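Side-chain contacts in sulfoquinovosidase (PDB 5AEG), which hydrolyses sulfoquinovosyl diacylglycerides and simple sulfoquinovosides such as sulfoquinovosyl glycerol, releasing sulfoquinovose for sulfoglycolysis: residues A[128-133]-A[138-143]; A[184-189]-A[194-199]; A[393-398]-A[442-447]. All blocks are in the same frame, centred on the assembly; numbering follows the deposited sequence.

Interaction 1: residues A[128-133]-A[138-143]; sequences HIYGCG and YFDLRG
Asp140 meets both His128 and Ile129 and carries the polar half of this contact. Its CB lies against the Tyr130 ring, 3.9 Å from Tyr130 CE1. CG is anti to the backbone N (chi1 -178°), which turns the carboxylate to the start of the strand. OD1 accepts from Ile129 N at 3.2 Å in a nearly straight bond. Arg142 N reaches the same oxygen from the opposite face of the carboxylate plane, so OD1 is gripped by two backbone amides. At the tip, OD2 accepts a hydrogen bond from His128 ND1 at 2.7 Å. That N-H points in the plane of its ring but comes down on OD2 from above the carboxylate, and the two planes stand 69° apart. Next to this, Leu141 N gives a straight bond to Ile129 O, 2.7 Å long. A water bridges Gly131 N and Phe139 O.

The other half is apolar. Tyr130 CD1 sits over the centre of the Phe139 ring, 3.4 Å from Phe139 CZ, with the ring planes at 44°. Leu141 CD1 packs on Cys132 SG at 3.7 Å. Tyr130 OH is held by the backbone O of Tyr601. The Arg142 guanidinium turns away to backbone carbonyls, among them that of Ala209, while its CD rests near Ile129 CG1. The loop thus folds back beside strand 129-133 of the N-terminal galactose mutarotase-like domain. The bond from Arg142 N to Asp140 OD1 makes an Asx turn, and the His128-Asp140 pair ties that turn to the strand.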
loop_
_atom_site.group_PDB
_atom_site.type_symbol
_atom_site.label_atom_id
_atom_site.label_comp_id
_atom_site.label_asym_id
_atom_site.label_seq_id
_atom_site.Cartn_x
_atom_site.Cartn_y
_atom_site.Cartn_z
ATOM N N HIS A 128 7.749 20.221 -2.408
ATOM C CA HIS A 128 7.348 18.874 -2.861
ATOM C C HIS A 128 6.358 18.307 -1.913
ATOM O O HIS A 128 6.247 18.723 -0.730
ATOM C CB HIS A 128 8.596 17.932 -2.999
ATOM C CG HIS A 128 9.689 18.526 -3.812
ATOM N ND1 HIS A 128 9.729 18.456 -5.190
ATOM C CD2 HIS A 128 10.779 19.277 -3.447
ATOM C CE1 HIS A 128 10.824 19.071 -5.647
ATOM N NE2 HIS A 128 11.456 19.598 -4.612
ATOM N N ILE A 129 5.676 17.233 -2.366
ATOM C CA ILE A 129 4.625 16.640 -1.621
ATOM C C ILE A 129 4.754 15.100 -1.773
ATOM O O ILE A 129 4.924 14.607 -2.910
ATOM C CB ILE A 129 3.268 17.089 -2.176
ATOM C CG1 ILE A 129 2.967 18.613 -1.968
ATOM C CG2 ILE A 129 2.153 16.312 -1.535
ATOM C CD1 ILE A 129 2.786 18.956 -0.484
ATOM N N TYR A 130 4.643 14.404 -0.680
ATOM C CA TYR A 130 4.796 12.954 -0.679
ATOM C C TYR A 130 3.651 12.326 0.106
ATOM O O TYR A 130 3.024 12.957 0.992
ATOM C CB TYR A 130 6.131 12.560 -0.021
ATOM C CG TYR A 130 7.266 13.214 -0.646
ATOM C CD1 TYR A 130 7.828 12.746 -1.822
ATOM C CD2 TYR A 130 7.795 14.381 -0.090
ATOM C CE1 TYR A 130 8.866 13.432 -2.461
ATOM C CE2 TYR A 130 8.839 15.059 -0.683
ATOM C CZ TYR A 130 9.362 14.612 -1.884
ATOM O OH TYR A 130 10.381 15.232 -2.505
ATOM N N GLY A 131 3.399 11.074 -0.231
ATOM C CA GLY A 131 2.434 10.282 0.480
ATOM C C GLY A 131 1.205 9.976 -0.335
ATOM O O GLY A 131 1.265 9.507 -1.481
ATOM N N CYS A 132 0.076 10.230 0.276
ATOM C CA CYS A 132 -1.235 9.890 -0.251
ATOM C C CYS A 132 -1.430 8.402 -0.403
ATOM O O CYS A 132 -2.217 7.961 -1.269
ATOM C CB CYS A 132 -1.652 10.651 -1.496
ATOM S SG CYS A 132 -2.095 12.410 -1.288
ATOM N N GLY A 133 -0.829 7.637 0.493
ATOM C CA GLY A 133 -0.921 6.173 0.507
ATOM C C GLY A 133 0.120 5.563 -0.392
ATOM O O GLY A 133 1.303 5.961 -0.351
ATOM N N TYR A 138 4.033 8.182 -9.342
ATOM C CA TYR A 138 4.636 9.405 -8.820
ATOM C C TYR A 138 5.019 9.139 -7.385
ATOM O O TYR A 138 4.282 8.426 -6.663
ATOM C CB TYR A 138 3.650 10.583 -8.890
ATOM C CG TYR A 138 3.443 11.028 -10.320
ATOM C CD1 TYR A 138 4.437 11.724 -11.001
ATOM C CD2 TYR A 138 2.290 10.653 -11.028
ATOM C CE1 TYR A 138 4.283 12.048 -12.372
ATOM C CE2 TYR A 138 2.105 11.009 -12.343
ATOM C CZ TYR A 138 3.076 11.703 -13.014
ATOM O OH TYR A 138 2.823 12.012 -14.323
ATOM N N PHE A 139 6.173 9.688 -6.951
ATOM C CA PHE A 139 6.444 9.720 -5.518
ATOM C C PHE A 139 6.221 11.158 -5.105
ATOM O O PHE A 139 5.282 11.442 -4.318
ATOM C CB PHE A 139 7.869 9.183 -5.198
ATOM C CG PHE A 139 8.272 9.328 -3.753
ATOM C CD1 PHE A 139 7.363 9.104 -2.688
ATOM C CD2 PHE A 139 9.594 9.716 -3.449
ATOM C CE1 PHE A 139 7.731 9.295 -1.351
ATOM C CE2 PHE A 139 9.975 9.884 -2.130
ATOM C CZ PHE A 139 9.053 9.638 -1.074
ATOM N N ASP A 140 7.089 12.077 -5.571
ATOM C CA ASP A 140 6.743 13.521 -5.461
ATOM C C ASP A 140 5.454 13.709 -6.205
ATOM O O ASP A 140 5.390 13.493 -7.408
ATOM C CB ASP A 140 7.803 14.361 -6.084
ATOM C CG ASP A 140 7.543 15.878 -5.957
ATOM O OD1 ASP A 140 6.645 16.354 -5.271
ATOM O OD2 ASP A 140 8.317 16.597 -6.572
ATOM N N LEU A 141 4.396 14.163 -5.521
ATOM C CA LEU A 141 3.091 14.357 -6.147
ATOM C C LEU A 141 2.841 15.756 -6.713
ATOM O O LEU A 141 1.802 16.054 -7.392
ATOM C CB LEU A 141 2.014 14.069 -5.078
ATOM C CG LEU A 141 2.073 12.745 -4.333
ATOM C CD1 LEU A 141 0.974 12.561 -3.335
ATOM C CD2 LEU A 141 2.103 11.593 -5.273
ATOM N N ARG A 142 3.768 16.664 -6.475
ATOM C CA ARG A 142 3.578 18.067 -6.986
ATOM C C ARG A 142 3.442 18.210 -8.459
ATOM O O ARG A 142 4.143 17.580 -9.206
ATOM C CB ARG A 142 4.693 19.015 -6.444
ATOM C CG ARG A 142 4.221 20.483 -6.423
ATOM C CD ARG A 142 3.392 20.776 -5.194
ATOM N NE ARG A 142 2.709 22.053 -5.231
ATOM C CZ ARG A 142 3.297 23.211 -4.934
ATOM N NH1 ARG A 142 4.592 23.240 -4.606
ATOM N NH2 ARG A 142 2.573 24.337 -4.952
ATOM N N GLY A 143 2.472 19.013 -8.902
ATOM C CA GLY A 143 2.214 19.144 -10.305
ATOM C C GLY A 143 0.957 18.422 -10.790
ATOM O O GLY A 143 0.514 18.678 -11.880
HETATM O O HOH W 1 3.947 9.802 -2.638
#

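Interaction 2: residues A[184-189]-A[194-199]; sequences QPTFVS and YCHVDN
Thr186 and His196 face each other across an antiparallel hairpin, as a non-hydrogen-bonded pair with CA atoms 4.3 Å apart. Thr186 OG1 lies at the edge of the imidazole, 2.7 Å from His196 ND1, and the two are hydrogen-bonded. Gln184 NE2 adds a bond of 2.9 Å to the same OG1, which lies in the plane of its amide. Gln184 OE1 is in turn held by Gln462. An alanine in place of Thr186 would probably leave His196 ND1 and Gln184 NE2 without their common partner and let the imidazole turn more freely.

Phe187 and Cys195 form the hydrogen-bonded pair, with Cys195 N 2.8 Å from Phe187 O and Phe187 N 3.0 Å from Cys195 O. Their side chains pack tightly on the other face of the sheet. Phe187 CG stands between the backbone N and the carbonyl carbon (chi1 68°), which swings the ring across toward the neighbouring strand. Cys195 CB then lies over the ring face, off-centre, 3.7 Å from Phe187 CE1. Phe207 meets the same ring edge-to-face. Pro185 is also well packed: its CB is 4.1 Å from Val197 CB, and Pro185 O accepts a nearly axial bond from Val197 N.

The contact thins out past Val197, where Pro185 CG is 3.9 Å from Asn199 O. Asp198 is exposed and makes a salt bridge to Arg225. The chemistry implies two kinds of hold: buried OG1 joins two polar side chains and fixes the imidazole's rotation, while the Phe187 face relies on apolar fit.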
loop_
_atom_site.group_PDB
_atom_site.type_symbol
_atom_site.label_atom_id
_atom_site.label_comp_id
_atom_site.label_asym_id
_atom_site.label_seq_id
_atom_site.Cartn_x
_atom_site.Cartn_y
_atom_site.Cartn_z
ATOM N N GLN A 184 -4.695 7.241 0.362
ATOM C CA GLN A 184 -4.962 7.668 1.729
ATOM C C GLN A 184 -4.937 9.217 1.735
ATOM O O GLN A 184 -4.076 9.802 1.113
ATOM C CB GLN A 184 -3.954 7.122 2.741
ATOM C CG GLN A 184 -4.451 7.365 4.192
ATOM C CD GLN A 184 -3.644 6.688 5.231
ATOM O OE1 GLN A 184 -3.491 5.476 5.188
ATOM N NE2 GLN A 184 -3.151 7.438 6.187
ATOM N N PRO A 185 -5.863 9.875 2.523
ATOM C CA PRO A 185 -5.958 11.350 2.529
ATOM C C PRO A 185 -5.004 11.955 3.543
ATOM O O PRO A 185 -5.425 12.606 4.501
ATOM C CB PRO A 185 -7.445 11.593 2.865
ATOM C CG PRO A 185 -7.773 10.457 3.720
ATOM C CD PRO A 185 -7.063 9.260 3.087
ATOM N N THR A 186 -3.706 11.732 3.305
ATOM C CA THR A 186 -2.607 12.004 4.280
ATOM C C THR A 186 -1.399 12.360 3.394
ATOM O O THR A 186 -1.097 11.633 2.447
ATOM C CB THR A 186 -2.273 10.764 5.087
ATOM O OG1 THR A 186 -3.449 10.310 5.743
ATOM C CG2 THR A 186 -1.202 11.031 6.107
ATOM N N PHE A 187 -0.741 13.505 3.632
ATOM C CA PHE A 187 0.394 13.911 2.828
ATOM C C PHE A 187 1.420 14.644 3.712
ATOM O O PHE A 187 1.103 15.058 4.858
ATOM C CB PHE A 187 0.031 14.712 1.554
ATOM C CG PHE A 187 -0.525 16.081 1.766
ATOM C CD1 PHE A 187 -1.893 16.278 1.915
ATOM C CD2 PHE A 187 0.303 17.211 1.853
ATOM C CE1 PHE A 187 -2.404 17.547 2.059
ATOM C CE2 PHE A 187 -0.228 18.442 2.063
ATOM C CZ PHE A 187 -1.573 18.604 2.153
ATOM N N VAL A 188 2.632 14.654 3.202
ATOM C CA VAL A 188 3.805 15.365 3.779
ATOM C C VAL A 188 4.233 16.404 2.801
ATOM O O VAL A 188 4.456 16.156 1.614
ATOM C CB VAL A 188 4.961 14.420 4.016
ATOM C CG1 VAL A 188 6.260 15.111 4.352
ATOM C CG2 VAL A 188 4.616 13.538 5.146
ATOM N N SER A 189 4.511 17.598 3.330
ATOM C CA SER A 189 5.059 18.674 2.536
ATOM C C SER A 189 6.543 18.917 2.948
ATOM O O SER A 189 6.901 18.721 4.125
ATOM C CB SER A 189 4.291 19.999 2.907
ATOM O OG SER A 189 5.007 21.129 2.348
ATOM N N TYR A 194 2.831 17.371 8.125
ATOM C CA TYR A 194 1.903 16.425 7.470
ATOM C C TYR A 194 0.538 16.946 7.660
ATOM O O TYR A 194 0.255 17.652 8.665
ATOM C CB TYR A 194 1.988 15.024 8.106
ATOM C CG TYR A 194 1.453 14.772 9.548
ATOM C CD1 TYR A 194 0.092 14.766 9.836
ATOM C CD2 TYR A 194 2.314 14.496 10.615
ATOM C CE1 TYR A 194 -0.365 14.570 11.138
ATOM C CE2 TYR A 194 1.835 14.285 11.919
ATOM C CZ TYR A 194 0.497 14.360 12.177
ATOM O OH TYR A 194 -0.070 14.156 13.434
ATOM N N CYS A 195 -0.333 16.605 6.707
ATOM C CA CYS A 195 -1.774 16.850 6.845
ATOM C C CYS A 195 -2.552 15.545 6.736
ATOM O O CYS A 195 -2.333 14.801 5.773
ATOM C CB CYS A 195 -2.172 17.786 5.743
ATOM S SG CYS A 195 -3.949 18.021 5.576
ATOM N N HIS A 196 -3.374 15.234 7.725
ATOM C CA HIS A 196 -4.181 14.022 7.748
ATOM C C HIS A 196 -5.677 14.374 7.836
ATOM O O HIS A 196 -6.078 15.183 8.697
ATOM C CB HIS A 196 -3.826 13.136 8.914
ATOM C CG HIS A 196 -4.704 11.929 9.010
ATOM N ND1 HIS A 196 -4.724 10.960 8.029
ATOM C CD2 HIS A 196 -5.662 11.580 9.903
ATOM C CE1 HIS A 196 -5.610 10.037 8.345
ATOM N NE2 HIS A 196 -6.212 10.401 9.474
ATOM N N VAL A 197 -6.497 13.807 6.963
ATOM C CA VAL A 197 -7.940 14.135 6.890
ATOM C C VAL A 197 -8.716 12.894 7.375
ATOM O O VAL A 197 -8.493 11.739 6.935
ATOM C CB VAL A 197 -8.376 14.601 5.523
ATOM C CG1 VAL A 197 -9.890 14.871 5.427
ATOM C CG2 VAL A 197 -7.603 15.813 5.045
ATOM N N ASP A 198 -9.637 13.097 8.294
ATOM C CA ASP A 198 -10.318 11.954 8.901
ATOM C C ASP A 198 -11.341 11.339 7.985
ATOM O O ASP A 198 -11.676 10.164 8.117
ATOM C CB ASP A 198 -11.072 12.325 10.195
ATOM C CG ASP A 198 -10.173 12.512 11.363
ATOM O OD1 ASP A 198 -8.972 12.149 11.363
ATOM O OD2 ASP A 198 -10.707 12.995 12.370
ATOM N N ASN A 199 -11.841 12.062 7.051
ATOM C CA ASN A 199 -12.964 11.496 6.295
ATOM C C ASN A 199 -12.607 10.236 5.457
ATOM O O ASN A 199 -11.432 10.030 5.110
ATOM C CB ASN A 199 -13.375 12.551 5.311
ATOM C CG ASN A 199 -13.798 13.868 5.963
ATOM O OD1 ASN A 199 -13.042 14.456 6.761
ATOM N ND2 ASN A 199 -14.997 14.368 5.533
#

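Interaction 3: residues A[393-398]-A[442-447]; sequences NMIELG and EETGKL
Two neighbouring helices of the TIM-barrel domain, 380-395 and 422-444, come together at their C-terminal ends. Both finish in a Schellman motif. Gly398 closes the first and Gly445 the second, each with positive phi. At Gly398 a CB would clash with the preceding carbonyl oxygen, which explains the glycine. Gly398 N bonds back to Ile395 O at 2.9 Å, closing a type I turn.

The contact between these ends is small and rests on Ile395. This residue is buried, and its CB points to the opposing helix end. CG1 is anti to the carbonyl carbon (chi1 -65°), and the chain then extends (chi2 171°), carrying CD1 out to Thr444. The two side chains meet tip to tip. Thr444 turns both its branches to this methyl, with CG2 4.1 Å from Ile395 CD1. The nearest CA atoms, those of Ile395 and Thr444, are still 8.2 Å apart, so only side chains bridge the helices here. The other branch, Ile395 CG2, lies 4.3 Å from Lys446 CG, a looser touch by the aliphatic part of the lysine. Lys446 NZ has a long, weak ion pair with Glu449.

Ile395 also touches Trp402 of the barrel strand 401-404, which places it between that strand and the helix end. Alongside, Glu443 forms salt bridges to Lys387 and Lys391 of the first helix. The Thr444 hydroxyl bonds back into its own helix, chiefly to Ala440 O, with a further bond to Leu441 O. Toward the other helix, Thr444 OG1 offers only a van der Waals contact, 3.6 Å from Ile395 CD1.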
loop_
_atom_site.group_PDB
_atom_site.type_symbol
_atom_site.label_atom_id
_atom_site.label_comp_id
_atom_site.label_asym_id
_atom_site.label_seq_id
_atom_site.Cartn_x
_atom_site.Cartn_y
_atom_site.Cartn_z
ATOM N N ASN A 393 -9.695 -21.931 11.059
ATOM C CA ASN A 393 -9.373 -22.587 9.816
ATOM C C ASN A 393 -7.916 -22.370 9.303
ATOM O O ASN A 393 -7.407 -23.173 8.536
ATOM C CB ASN A 393 -10.427 -22.210 8.763
ATOM C CG ASN A 393 -11.835 -22.755 9.093
ATOM O OD1 ASN A 393 -12.009 -23.422 10.043
ATOM N ND2 ASN A 393 -12.800 -22.386 8.348
ATOM N N MET A 394 -7.259 -21.319 9.775
ATOM C CA MET A 394 -5.866 -20.992 9.362
ATOM C C MET A 394 -4.913 -21.077 10.527
ATOM O O MET A 394 -3.920 -21.786 10.470
ATOM C CB MET A 394 -5.809 -19.623 8.689
ATOM C CG MET A 394 -6.979 -19.433 7.701
ATOM S SD MET A 394 -7.061 -17.831 6.769
ATOM C CE MET A 394 -5.659 -18.248 5.877
ATOM N N ILE A 395 -5.184 -20.350 11.592
ATOM C CA ILE A 395 -4.220 -20.335 12.711
ATOM C C ILE A 395 -4.134 -21.698 13.382
ATOM O O ILE A 395 -3.042 -22.207 13.581
ATOM C CB ILE A 395 -4.561 -19.262 13.796
ATOM C CG1 ILE A 395 -4.438 -17.841 13.165
ATOM C CG2 ILE A 395 -3.600 -19.402 14.965
ATOM C CD1 ILE A 395 -4.932 -16.639 13.961
ATOM N N GLU A 396 -5.284 -22.285 13.706
ATOM C CA GLU A 396 -5.299 -23.622 14.309
ATOM C C GLU A 396 -4.818 -24.712 13.387
ATOM O O GLU A 396 -4.334 -25.671 13.881
ATOM C CB GLU A 396 -6.665 -23.940 14.955
ATOM C CG GLU A 396 -6.784 -23.207 16.275
ATOM C CD GLU A 396 -8.122 -23.422 16.985
ATOM O OE1 GLU A 396 -8.823 -24.441 16.720
ATOM O OE2 GLU A 396 -8.468 -22.541 17.804
ATOM N N LEU A 397 -4.899 -24.545 12.052
ATOM C CA LEU A 397 -4.337 -25.486 11.134
ATOM C C LEU A 397 -2.811 -25.457 11.207
ATOM O O LEU A 397 -2.139 -26.388 10.773
ATOM C CB LEU A 397 -4.839 -25.181 9.738
ATOM C CG LEU A 397 -4.344 -26.024 8.538
ATOM C CD1 LEU A 397 -4.827 -27.441 8.551
ATOM C CD2 LEU A 397 -4.780 -25.395 7.251
ATOM N N GLY A 398 -2.236 -24.391 11.775
ATOM C CA GLY A 398 -0.759 -24.305 11.785
ATOM C C GLY A 398 -0.145 -23.351 10.740
ATOM O O GLY A 398 1.077 -23.294 10.582
ATOM N N GLU A 442 -4.006 -11.093 17.418
ATOM C CA GLU A 442 -3.956 -10.534 18.798
ATOM C C GLU A 442 -4.637 -11.540 19.776
ATOM O O GLU A 442 -4.072 -11.885 20.794
ATOM C CB GLU A 442 -4.645 -9.200 18.848
ATOM C CG GLU A 442 -4.305 -8.355 20.036
ATOM C CD GLU A 442 -5.125 -7.058 20.059
ATOM O OE1 GLU A 442 -6.169 -6.933 19.347
ATOM O OE2 GLU A 442 -4.701 -6.125 20.759
ATOM N N GLU A 443 -5.805 -12.027 19.400
ATOM C CA GLU A 443 -6.580 -12.903 20.239
ATOM C C GLU A 443 -5.981 -14.288 20.425
ATOM O O GLU A 443 -6.357 -14.925 21.353
ATOM C CB GLU A 443 -8.029 -12.979 19.760
ATOM C CG GLU A 443 -8.715 -11.638 19.927
ATOM C CD GLU A 443 -10.048 -11.534 19.299
ATOM O OE1 GLU A 443 -10.582 -12.537 18.808
ATOM O OE2 GLU A 443 -10.583 -10.409 19.249
ATOM N N THR A 444 -5.038 -14.734 19.599
ATOM C CA THR A 444 -4.439 -16.068 19.695
ATOM C C THR A 444 -3.019 -15.975 20.181
ATOM O O THR A 444 -2.321 -16.958 20.282
ATOM C CB THR A 444 -4.414 -16.801 18.350
ATOM O OG1 THR A 444 -3.905 -15.925 17.338
ATOM C CG2 THR A 444 -5.794 -17.286 17.952
ATOM N N GLY A 445 -2.578 -14.782 20.495
ATOM C CA GLY A 445 -1.201 -14.555 20.934
ATOM C C GLY A 445 -0.195 -14.705 19.827
ATOM O O GLY A 445 0.920 -15.125 20.097
ATOM N N LYS A 446 -0.554 -14.374 18.573
ATOM C CA LYS A 446 0.377 -14.667 17.507
ATOM C C LYS A 446 1.022 -13.452 16.837
ATOM O O LYS A 446 1.715 -13.597 15.822
ATOM C CB LYS A 446 -0.323 -15.581 16.488
ATOM C CG LYS A 446 -0.713 -16.993 17.005
ATOM C CD LYS A 446 0.458 -17.838 17.391
ATOM C CE LYS A 446 -0.007 -19.216 17.835
ATOM N NZ LYS A 446 1.051 -20.152 17.535
ATOM N N LEU A 447 0.864 -12.267 17.409
ATOM C CA LEU A 447 1.578 -11.086 16.926
ATOM C C LEU A 447 3.069 -11.305 17.035
ATOM O O LEU A 447 3.542 -11.820 18.021
ATOM C CB LEU A 447 1.094 -9.804 17.632
ATOM C CG LEU A 447 -0.305 -9.334 17.235
ATOM C CD1 LEU A 447 -0.794 -8.172 18.099
ATOM C CD2 LEU A 447 -0.440 -8.964 15.744
#

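In the fold
Interactions 1 and 2 are both buried and belong to the N-terminal domain. They share a sheet: strands 129-133 and 186-189 are neighbours, probably joined by Tyr130 O to Val188 N and Cys132 N to Thr186 O. Strand 186-189 thus has the hairpin partner of interaction 2 along one edge and the strand of interaction 1 along the other. Interaction 3 lies in the barrel domain, its centre about 38 Å from that of interaction 1 and about 33 Å from that of interaction 2. It is only partly buried. The first two combine backbone bonds, polar side chains and aromatic packing; the polar set is buried in interaction 2, partly exposed in interaction 1. The third joins helix ends by a few aliphatic touches, with charged residues nearby.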